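Local coordinates for antifreeze protein (Uncultured bacterium, PDB 6EIO) that probably binds to ice crystals, through two faces of a beta-solenoid, and so restrains their growth in the manner of antifreeze proteins, at residues V44-T50 and I64-G70; P27-G31 and A93-A97; P143-I149 and A169-Y175. One frame throughout, in Å; residues are numbered along the deposited sequence.

Interaction 1 of 3, residues V44-T50 and I64-G70; sequences VTNTGAT and IGGFPPG. With SO4 (sulfate ion), chain E.
Val44 and Ile64 hold the same register on two neighbouring parallel strands, and three hydrogen bonds join their segments. Two are of the backbone: Gly65 N donates to Val44 O at 2.9 Å, and Asn46 N to Gly65 O, the latter bent to 138°. The third comes from the Asn46 side chain, whose ND2 reaches Gly66 O at 2.9 Å. With CG anti to the backbone N (chi1 178°), the amide swings over the turns that follow both strands; ND2 also donates to Gly48 O at 2.9 Å, both acceptors lying near the amide plane, while OD1 accepts from Thr50 OG1 at 2.6 Å. With an alanine here, Gly66 O would probably lose one of its two donors, Gly48 O keep a weak bond from Thr50 N, and Thr50 OG1 lose this acceptor, unlinking the turns.

Apolar packing is modest. Val44 and Ile64 lie side by side, CB to CG1 3.9 Å, and Phe67 sets CE1 3.6 Å from Asn46 CB. Gly66 N binds O4 of a sulfate, probably from the crystallisation liquor.

Parallel strands of successive coils, each followed by a turn, and a buried asparagine bonded to both turns, are as expected of a beta-solenoid, here at its 63-65 edge.

Interaction 2 of 3, residues P27-G31 and A93-A97; sequences PITLG and AYNDA
Ile28 and Leu30 of the loop 27-31 pack on the helix 81-99 that flanks the beta-solenoid, as in other ice-binding proteins of this family. Ile28 carries the apolar half of the contact. Its two branches diverge over one turn of the helix: CG2, anti to the backbone N (chi1 of CG1 -64°), sits 3.8 Å from Ala93 CB, while CD1 at the end of the extended branch reaches Ala97 CB at 3.7 Å. Leu30 approaches Ala93 from another direction, its CD2 lying 3.8 Å from Ala93 CB. Thr29 O lies 3.5 Å from Ala93 CB, so the small alanine is gripped by three consecutive loop residues.

The polar half runs through water, since no direct hydrogen bond joins the two segments. The side chains of Asp96 and Ile28 run antiparallel past one another, Asp96 OD2 lying 3.7 Å from Ile28 CG2, and OD2 receives a hydrogen bond from each of two waters. One, 2.7 Å from Asp96 OD2, also donates to Pro27 O and accepts from Thr29 N; the other, 2.8 Å from Asp96 OD2, donates to Thr29 O as well. The carboxylate thereby reads the loop backbone at several points, while its other oxygen, OD1, forms a salt bridge with Arg100 NE, whose charge probably favours the ionised form.

Beneath the contact lie strands of the solenoid: Leu30 and Ala93 both rest on Ile195 of strand 193-196, and Ala97 packs on Gln177 of strand 174-178. The loop thus runs beside the helix, both resting on the same strands, before strand 36-40 begins.

Interaction 3 of 3, residues P143-I149 and A169-Y175; sequences PSAIFVI and ALASNIY
Phe147 and Val148 pair in parallel with Ile174 and Tyr175, and the backbone bonds Phe147 N to Asn173 O (2.9 Å), Tyr175 N to Phe147 O and Ile149 N to Tyr175 O run in step. Ahead of the strands, Asn173 takes over the pairing with its side chain. Its CG lies anti to its own carbonyl carbon (chi1 -71°), which carries ND2 across to donate to Ala145 O at 3.1 Å from above the carbonyl plane, 54° out of it, although that oxygen lies close to the plane of the amide. OD1 accepts from Ser172 OG at 2.8 Å and from ND1 of His235, of the C-terminal histidine tag. A water completes the join, donating to Pro143 O and Ala145 O and accepting from Leu170 N.

The two faces differ in their aromatics. On one, Phe147 turns CD1 to within 3.8 Å of Ile174 CG1, its CE1 meets Ala169 CB at 4.0 Å, and Asn173 O lies at the ring edge; the ring also packs edge-to-face with Phe137. On the other, Tyr175 receives Ile146 CG2 at its edge, 4.0 Å from CE1, while the Ile146 and Asn173 side chains cross at about a right angle, with Ile146 CD1 3.7 Å from Asn173 CG.

This chemistry implies a buried solenoid corner in which hydrocarbon fills both faces, while an asparagine and a water satisfy backbone carbonyls just before strand pairing begins.

Interactions 1 and 3 illustrate one principle twice: parallel coils of the solenoid joined by backbone bonds, with an asparagine amide extending the pairing past the strand in interaction 1 and ahead of it in interaction 3. They lie on opposite sides of the chain's centre, their nearest atoms about 18 Å apart. Interaction 1, at an edge strand, is partly buried and lightly packed, whereas interaction 3 is buried and rich in aromatic and aliphatic contacts. Interaction 2 is also buried but joins a loop to a helix, using methyl packing and bridging water in place of direct hydrogen bonds. It touches interaction 3, where Ile28 CD1 packs on Val148 CG2, so one isoleucine meets helix and strand.

Interaction 1 of 3, residues V44-T50 and I64-G70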
loop_
_atom_site.group_PDB
_atom_site.type_symbol
_atom_site.label_atom_id
_atom_site.label_comp_id
_atom_site.label_asym_id
_atom_site.label_seq_id
_atom_site.Cartn_x
_atom_site.Cartn_y
_atom_site.Cartn_z
ATOM N N VAL A 44 9.465 2.163 -14.009
ATOM C CA VAL A 44 8.029 2.414 -13.998
ATOM C C VAL A 44 7.524 2.287 -15.426
ATOM O O VAL A 44 8.131 2.838 -16.348
ATOM C CB VAL A 44 7.694 3.812 -13.452
ATOM C CG1 VAL A 44 6.195 4.072 -13.548
ATOM C CG2 VAL A 44 8.180 3.945 -12.016
ATOM N N THR A 45 6.410 1.589 -15.609
ATOM C CA THR A 45 5.788 1.474 -16.919
ATOM C C THR A 45 4.315 1.797 -16.783
ATOM O O THR A 45 3.628 1.212 -15.950
ATOM C CB THR A 45 5.945 0.055 -17.502
ATOM O OG1 THR A 45 7.330 -0.270 -17.635
ATOM C CG2 THR A 45 5.302 -0.056 -18.874
ATOM N N ASN A 46 3.828 2.692 -17.626
ATOM C CA ASN A 46 2.433 3.063 -17.653
ATOM C C ASN A 46 1.868 2.915 -19.056
ATOM O O ASN A 46 2.528 3.208 -20.054
ATOM C CB ASN A 46 2.248 4.506 -17.231
ATOM C CG ASN A 46 0.813 4.902 -17.314
ATOM O OD1 ASN A 46 -0.008 4.368 -16.563
ATOM N ND2 ASN A 46 0.470 5.755 -18.287
ATOM N N THR A 47 0.595 2.518 -19.094
ATOM C CA THR A 47 -0.240 2.464 -20.280
ATOM C C THR A 47 -1.491 3.314 -20.044
ATOM O O THR A 47 -2.157 3.171 -19.007
ATOM C CB THR A 47 -0.637 0.974 -20.537
ATOM O OG1 THR A 47 0.570 0.213 -20.736
ATOM C CG2 THR A 47 -1.538 0.843 -21.753
ATOM N N GLY A 48 -1.825 4.170 -21.008
ATOM C CA GLY A 48 -3.077 4.894 -20.956
ATOM C C GLY A 48 -3.154 6.003 -19.909
ATOM O O GLY A 48 -2.165 6.440 -19.348
ATOM N N ALA A 49 -4.367 6.551 -19.697
ATOM C CA ALA A 49 -4.579 7.846 -19.011
ATOM C C ALA A 49 -4.547 7.795 -17.471
ATOM O O ALA A 49 -5.409 8.361 -16.785
ATOM C CB ALA A 49 -5.904 8.471 -19.463
ATOM N N THR A 50 -3.562 7.096 -16.932
ATOM C CA THR A 50 -3.304 7.109 -15.510
ATOM C C THR A 50 -3.136 8.536 -15.024
ATOM O O THR A 50 -2.562 9.379 -15.716
ATOM C CB THR A 50 -2.037 6.301 -15.247
ATOM O OG1 THR A 50 -2.350 4.931 -15.521
ATOM C CG2 THR A 50 -1.501 6.434 -13.815
ATOM N N ILE A 64 11.211 5.561 -16.855
ATOM C CA ILE A 64 9.776 5.712 -16.671
ATOM C C ILE A 64 9.147 5.847 -18.049
ATOM O O ILE A 64 9.431 6.795 -18.788
ATOM C CB ILE A 64 9.424 6.913 -15.781
ATOM C CG1 ILE A 64 10.064 6.732 -14.400
ATOM C CG2 ILE A 64 7.910 7.077 -15.655
ATOM C CD1 ILE A 64 9.525 7.647 -13.334
ATOM N N GLY A 65 8.279 4.914 -18.385
ATOM C CA GLY A 65 7.582 4.923 -19.652
ATOM C C GLY A 65 6.122 5.298 -19.482
ATOM O O GLY A 65 5.489 4.962 -18.480
ATOM N N GLY A 66 5.578 5.973 -20.485
ATOM C CA GLY A 66 4.150 6.134 -20.588
ATOM C C GLY A 66 3.559 7.385 -19.988
ATOM O O GLY A 66 2.340 7.428 -19.799
ATOM N N PHE A 67 4.368 8.410 -19.713
ATOM C CA PHE A 67 3.879 9.730 -19.308
ATOM C C PHE A 67 4.405 10.733 -20.332
ATOM O O PHE A 67 5.578 11.126 -20.249
ATOM C CB PHE A 67 4.410 10.104 -17.917
ATOM C CG PHE A 67 3.828 9.287 -16.785
ATOM C CD1 PHE A 67 4.280 8.006 -16.530
ATOM C CD2 PHE A 67 2.822 9.807 -15.979
ATOM C CE1 PHE A 67 3.742 7.260 -15.497
ATOM C CE2 PHE A 67 2.279 9.056 -14.964
ATOM C CZ PHE A 67 2.736 7.782 -14.726
ATOM N N PRO A 68 3.603 11.195 -21.304
ATOM C CA PRO A 68 2.202 10.850 -21.557
ATOM C C PRO A 68 2.061 9.458 -22.171
ATOM O O PRO A 68 3.045 8.872 -22.628
ATOM C CB PRO A 68 1.760 11.924 -22.550
ATOM C CG PRO A 68 3.015 12.241 -23.305
ATOM C CD PRO A 68 4.116 12.170 -22.283
ATOM N N PRO A 69 0.842 8.912 -22.191
ATOM C CA PRO A 69 -0.448 9.523 -21.850
ATOM C C PRO A 69 -0.750 9.645 -20.361
ATOM O O PRO A 69 -1.698 10.334 -20.013
ATOM C CB PRO A 69 -1.451 8.588 -22.524
ATOM C CG PRO A 69 -0.777 7.267 -22.506
ATOM C CD PRO A 69 0.653 7.577 -22.792
ATOM N N GLY A 70 0.016 8.981 -19.506
ATOM C CA GLY A 70 -0.155 9.187 -18.084
ATOM C C GLY A 70 0.149 10.628 -17.728
ATOM O O GLY A 70 0.970 11.280 -18.378
HETATM S S SO4 E . 7.883 6.333 -23.575
HETATM O O1 SO4 E . 7.826 4.875 -23.720
HETATM O O2 SO4 E . 9.033 6.665 -22.728
HETATM O O3 SO4 E . 8.037 6.960 -24.867
HETATM O O4 SO4 E . 6.686 6.801 -22.929
#

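Interaction 2 of 3, residues P27-G31 and A93-A97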
loop_
_atom_site.group_PDB
_atom_site.type_symbol
_atom_site.label_atom_id
_atom_site.label_comp_id
_atom_site.label_asym_id
_atom_site.label_seq_id
_atom_site.Cartn_x
_atom_site.Cartn_y
_atom_site.Cartn_z
ATOM N N PRO A 27 2.201 4.148 14.449
ATOM C CA PRO A 27 2.351 4.355 13.012
ATOM C C PRO A 27 3.714 3.864 12.552
ATOM O O PRO A 27 4.668 3.763 13.327
ATOM C CB PRO A 27 2.216 5.878 12.854
ATOM C CG PRO A 27 1.496 6.328 14.088
ATOM C CD PRO A 27 1.968 5.410 15.167
ATOM N N ILE A 28 3.793 3.544 11.268
ATOM C CA ILE A 28 5.057 3.198 10.622
ATOM C C ILE A 28 5.592 4.458 9.949
ATOM O O ILE A 28 5.004 4.956 8.981
ATOM C CB ILE A 28 4.885 2.062 9.614
ATOM C CG1 ILE A 28 4.465 0.807 10.367
ATOM C CG2 ILE A 28 6.186 1.823 8.827
ATOM C CD1 ILE A 28 4.031 -0.307 9.475
ATOM N N THR A 29 6.704 4.983 10.448
ATOM C CA THR A 29 7.329 6.163 9.861
ATOM C C THR A 29 7.754 5.857 8.431
ATOM O O THR A 29 8.514 4.905 8.216
ATOM C CB THR A 29 8.568 6.492 10.708
ATOM O OG1 THR A 29 8.158 6.903 12.010
ATOM C CG2 THR A 29 9.375 7.608 10.085
ATOM N N LEU A 30 7.310 6.672 7.477
ATOM C CA LEU A 30 7.696 6.553 6.078
ATOM C C LEU A 30 8.770 7.552 5.688
ATOM O O LEU A 30 9.273 7.502 4.557
ATOM C CB LEU A 30 6.476 6.742 5.167
ATOM C CG LEU A 30 5.330 5.770 5.423
ATOM C CD1 LEU A 30 4.161 6.124 4.509
ATOM C CD2 LEU A 30 5.727 4.307 5.254
ATOM N N GLY A 31 9.132 8.451 6.590
ATOM C CA GLY A 31 10.189 9.383 6.281
ATOM C C GLY A 31 9.900 10.176 5.017
ATOM O O GLY A 31 8.795 10.703 4.802
ATOM N N ALA A 93 11.074 1.533 6.646
ATOM C CA ALA A 93 9.669 1.278 6.941
ATOM C C ALA A 93 9.305 -0.191 6.719
ATOM O O ALA A 93 8.570 -0.785 7.513
ATOM C CB ALA A 93 8.786 2.168 6.071
ATOM N N TYR A 94 9.801 -0.773 5.624
ATOM C CA TYR A 94 9.566 -2.182 5.344
ATOM C C TYR A 94 10.085 -3.054 6.486
ATOM O O TYR A 94 9.403 -3.961 6.965
ATOM C CB TYR A 94 10.281 -2.524 4.038
ATOM C CG TYR A 94 10.183 -3.976 3.622
ATOM C CD1 TYR A 94 11.049 -4.936 4.150
ATOM C CD2 TYR A 94 9.240 -4.390 2.682
ATOM C CE1 TYR A 94 10.981 -6.260 3.741
ATOM C CE2 TYR A 94 9.168 -5.713 2.278
ATOM C CZ TYR A 94 10.034 -6.647 2.804
ATOM O OH TYR A 94 9.934 -7.938 2.380
ATOM N N ASN A 95 11.320 -2.789 6.913
ATOM C CA ASN A 95 11.922 -3.599 7.965
ATOM C C ASN A 95 11.185 -3.408 9.288
ATOM O O ASN A 95 11.005 -4.374 10.046
ATOM C CB ASN A 95 13.404 -3.255 8.112
ATOM C CG ASN A 95 14.268 -3.710 6.950
ATOM O OD1 ASN A 95 15.354 -3.125 6.715
ATOM N ND2 ASN A 95 13.857 -4.735 6.251
ATOM N N ASP A 96 10.762 -2.177 9.588
ATOM C CA ASP A 96 9.967 -1.906 10.784
ATOM C C ASP A 96 8.686 -2.729 10.751
ATOM O O ASP A 96 8.376 -3.491 11.674
ATOM C CB ASP A 96 9.694 -0.384 10.808
ATOM C CG ASP A 96 8.766 0.089 11.915
ATOM O OD1 ASP A 96 8.519 -0.657 12.870
ATOM O OD2 ASP A 96 8.260 1.226 11.789
ATOM N N ALA A 97 7.949 -2.613 9.655
ATOM C CA ALA A 97 6.696 -3.345 9.510
ATOM C C ALA A 97 6.908 -4.840 9.672
ATOM O O ALA A 97 6.142 -5.504 10.373
ATOM C CB ALA A 97 6.082 -3.037 8.145
HETATM O O HOH W 1 7.848 3.719 12.858
HETATM O O HOH W 2 9.645 2.910 9.963
#

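Interaction 3 of 3, residues P143-I149 and A169-Y175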
loop_
_atom_site.group_PDB
_atom_site.type_symbol
_atom_site.label_atom_id
_atom_site.label_comp_id
_atom_site.label_asym_id
_atom_site.label_seq_id
_atom_site.Cartn_x
_atom_site.Cartn_y
_atom_site.Cartn_z
ATOM N N PRO A 143 -10.361 6.979 15.098
ATOM C CA PRO A 143 -9.635 7.204 13.845
ATOM C C PRO A 143 -8.136 7.026 13.956
ATOM O O PRO A 143 -7.488 6.755 12.940
ATOM C CB PRO A 143 -10.007 8.643 13.477
ATOM C CG PRO A 143 -11.366 8.836 14.097
ATOM C CD PRO A 143 -11.250 8.110 15.415
ATOM N N SER A 144 -7.558 7.188 15.152
ATOM C CA SER A 144 -6.113 7.029 15.305
ATOM C C SER A 144 -5.655 5.580 15.183
ATOM O O SER A 144 -4.452 5.328 15.171
ATOM C CB SER A 144 -5.633 7.600 16.651
ATOM O OG SER A 144 -5.914 6.719 17.727
ATOM N N ALA A 145 -6.577 4.638 15.085
ATOM C CA ALA A 145 -6.227 3.226 15.015
ATOM C C ALA A 145 -5.291 2.921 13.852
ATOM O O ALA A 145 -5.484 3.399 12.734
ATOM C CB ALA A 145 -7.495 2.402 14.829
ATOM N N ILE A 146 -4.334 2.035 14.112
ATOM C CA ILE A 146 -3.356 1.583 13.133
ATOM C C ILE A 146 -3.578 0.101 12.824
ATOM O O ILE A 146 -3.874 -0.705 13.719
ATOM C CB ILE A 146 -1.918 1.819 13.654
ATOM C CG1 ILE A 146 -1.642 3.310 13.891
ATOM C CG2 ILE A 146 -0.874 1.196 12.730
ATOM C CD1 ILE A 146 -1.593 4.151 12.648
ATOM N N PHE A 147 -3.421 -0.243 11.541
ATOM C CA PHE A 147 -3.562 -1.601 11.037
ATOM C C PHE A 147 -2.304 -1.940 10.250
ATOM O O PHE A 147 -1.987 -1.245 9.282
ATOM C CB PHE A 147 -4.779 -1.714 10.104
ATOM C CG PHE A 147 -6.078 -1.139 10.631
ATOM C CD1 PHE A 147 -6.317 0.232 10.580
ATOM C CD2 PHE A 147 -7.096 -1.974 11.104
ATOM C CE1 PHE A 147 -7.543 0.753 10.986
ATOM C CE2 PHE A 147 -8.314 -1.450 11.487
ATOM C CZ PHE A 147 -8.530 -0.087 11.441
ATOM N N VAL A 148 -1.603 -3.006 10.658
ATOM C CA VAL A 148 -0.373 -3.436 9.992
ATOM C C VAL A 148 -0.555 -4.883 9.555
ATOM O O VAL A 148 -0.883 -5.740 10.387
ATOM C CB VAL A 148 0.845 -3.320 10.920
ATOM C CG1 VAL A 148 2.106 -3.844 10.230
ATOM C CG2 VAL A 148 1.029 -1.879 11.393
ATOM N N ILE A 149 -0.317 -5.154 8.267
ATOM C CA ILE A 149 -0.456 -6.502 7.727
ATOM C C ILE A 149 0.867 -6.927 7.116
ATOM O O ILE A 149 1.387 -6.275 6.204
ATOM C CB ILE A 149 -1.582 -6.613 6.699
ATOM C CG1 ILE A 149 -2.904 -6.205 7.330
ATOM C CG2 ILE A 149 -1.668 -8.050 6.202
ATOM C CD1 ILE A 149 -4.011 -6.038 6.333
ATOM N N ALA A 169 -12.036 4.421 10.317
ATOM C CA ALA A 169 -10.714 4.007 9.868
ATOM C C ALA A 169 -10.203 4.920 8.751
ATOM O O ALA A 169 -10.971 5.421 7.920
ATOM C CB ALA A 169 -10.775 2.566 9.359
ATOM N N LEU A 170 -8.877 5.070 8.717
ATOM C CA LEU A 170 -8.205 5.982 7.808
ATOM C C LEU A 170 -7.200 5.250 6.921
ATOM O O LEU A 170 -6.390 4.452 7.403
ATOM C CB LEU A 170 -7.433 7.041 8.619
ATOM C CG LEU A 170 -8.278 7.909 9.549
ATOM C CD1 LEU A 170 -7.373 8.802 10.381
ATOM C CD2 LEU A 170 -9.279 8.719 8.750
ATOM N N ALA A 171 -7.187 5.591 5.628
ATOM C CA ALA A 171 -6.199 5.022 4.714
ATOM C C ALA A 171 -4.765 5.390 5.080
ATOM O O ALA A 171 -3.840 4.642 4.738
ATOM C CB ALA A 171 -6.516 5.454 3.281
ATOM N N SER A 172 -4.570 6.515 5.761
ATOM C CA SER A 172 -3.261 6.917 6.259
ATOM C C SER A 172 -2.702 5.969 7.312
ATOM O O SER A 172 -1.532 6.113 7.695
ATOM C CB SER A 172 -3.373 8.308 6.892
ATOM O OG SER A 172 -4.351 8.345 7.908
ATOM N N ASN A 173 -3.546 5.065 7.823
ATOM C CA ASN A 173 -3.233 4.287 9.011
ATOM C C ASN A 173 -3.216 2.790 8.737
ATOM O O ASN A 173 -3.176 1.995 9.688
ATOM C CB ASN A 173 -4.254 4.612 10.105
ATOM C CG ASN A 173 -4.084 6.008 10.690
ATOM O OD1 ASN A 173 -3.439 6.885 10.113
ATOM N ND2 ASN A 173 -4.678 6.211 11.854
ATOM N N ILE A 174 -3.216 2.403 7.459
ATOM C CA ILE A 174 -3.231 1.016 7.020
ATOM C C ILE A 174 -1.946 0.762 6.232
ATOM O O ILE A 174 -1.630 1.515 5.303
ATOM C CB ILE A 174 -4.465 0.728 6.141
ATOM C CG1 ILE A 174 -5.757 0.956 6.927
ATOM C CG2 ILE A 174 -4.395 -0.697 5.569
ATOM C CD1 ILE A 174 -6.987 1.017 6.044
ATOM N N TYR A 175 -1.233 -0.305 6.589
ATOM C CA TYR A 175 0.041 -0.634 5.970
ATOM C C TYR A 175 0.055 -2.103 5.584
ATOM O O TYR A 175 -0.294 -2.970 6.401
ATOM C CB TYR A 175 1.173 -0.382 6.942
ATOM C CG TYR A 175 1.208 1.005 7.527
ATOM C CD1 TYR A 175 0.505 1.291 8.687
ATOM C CD2 TYR A 175 1.953 2.017 6.941
ATOM C CE1 TYR A 175 0.564 2.531 9.269
ATOM C CE2 TYR A 175 2.015 3.271 7.509
ATOM C CZ TYR A 175 1.332 3.512 8.701
ATOM O OH TYR A 175 1.410 4.712 9.363
HETATM O O HOH W 3 -7.695 4.466 11.328
#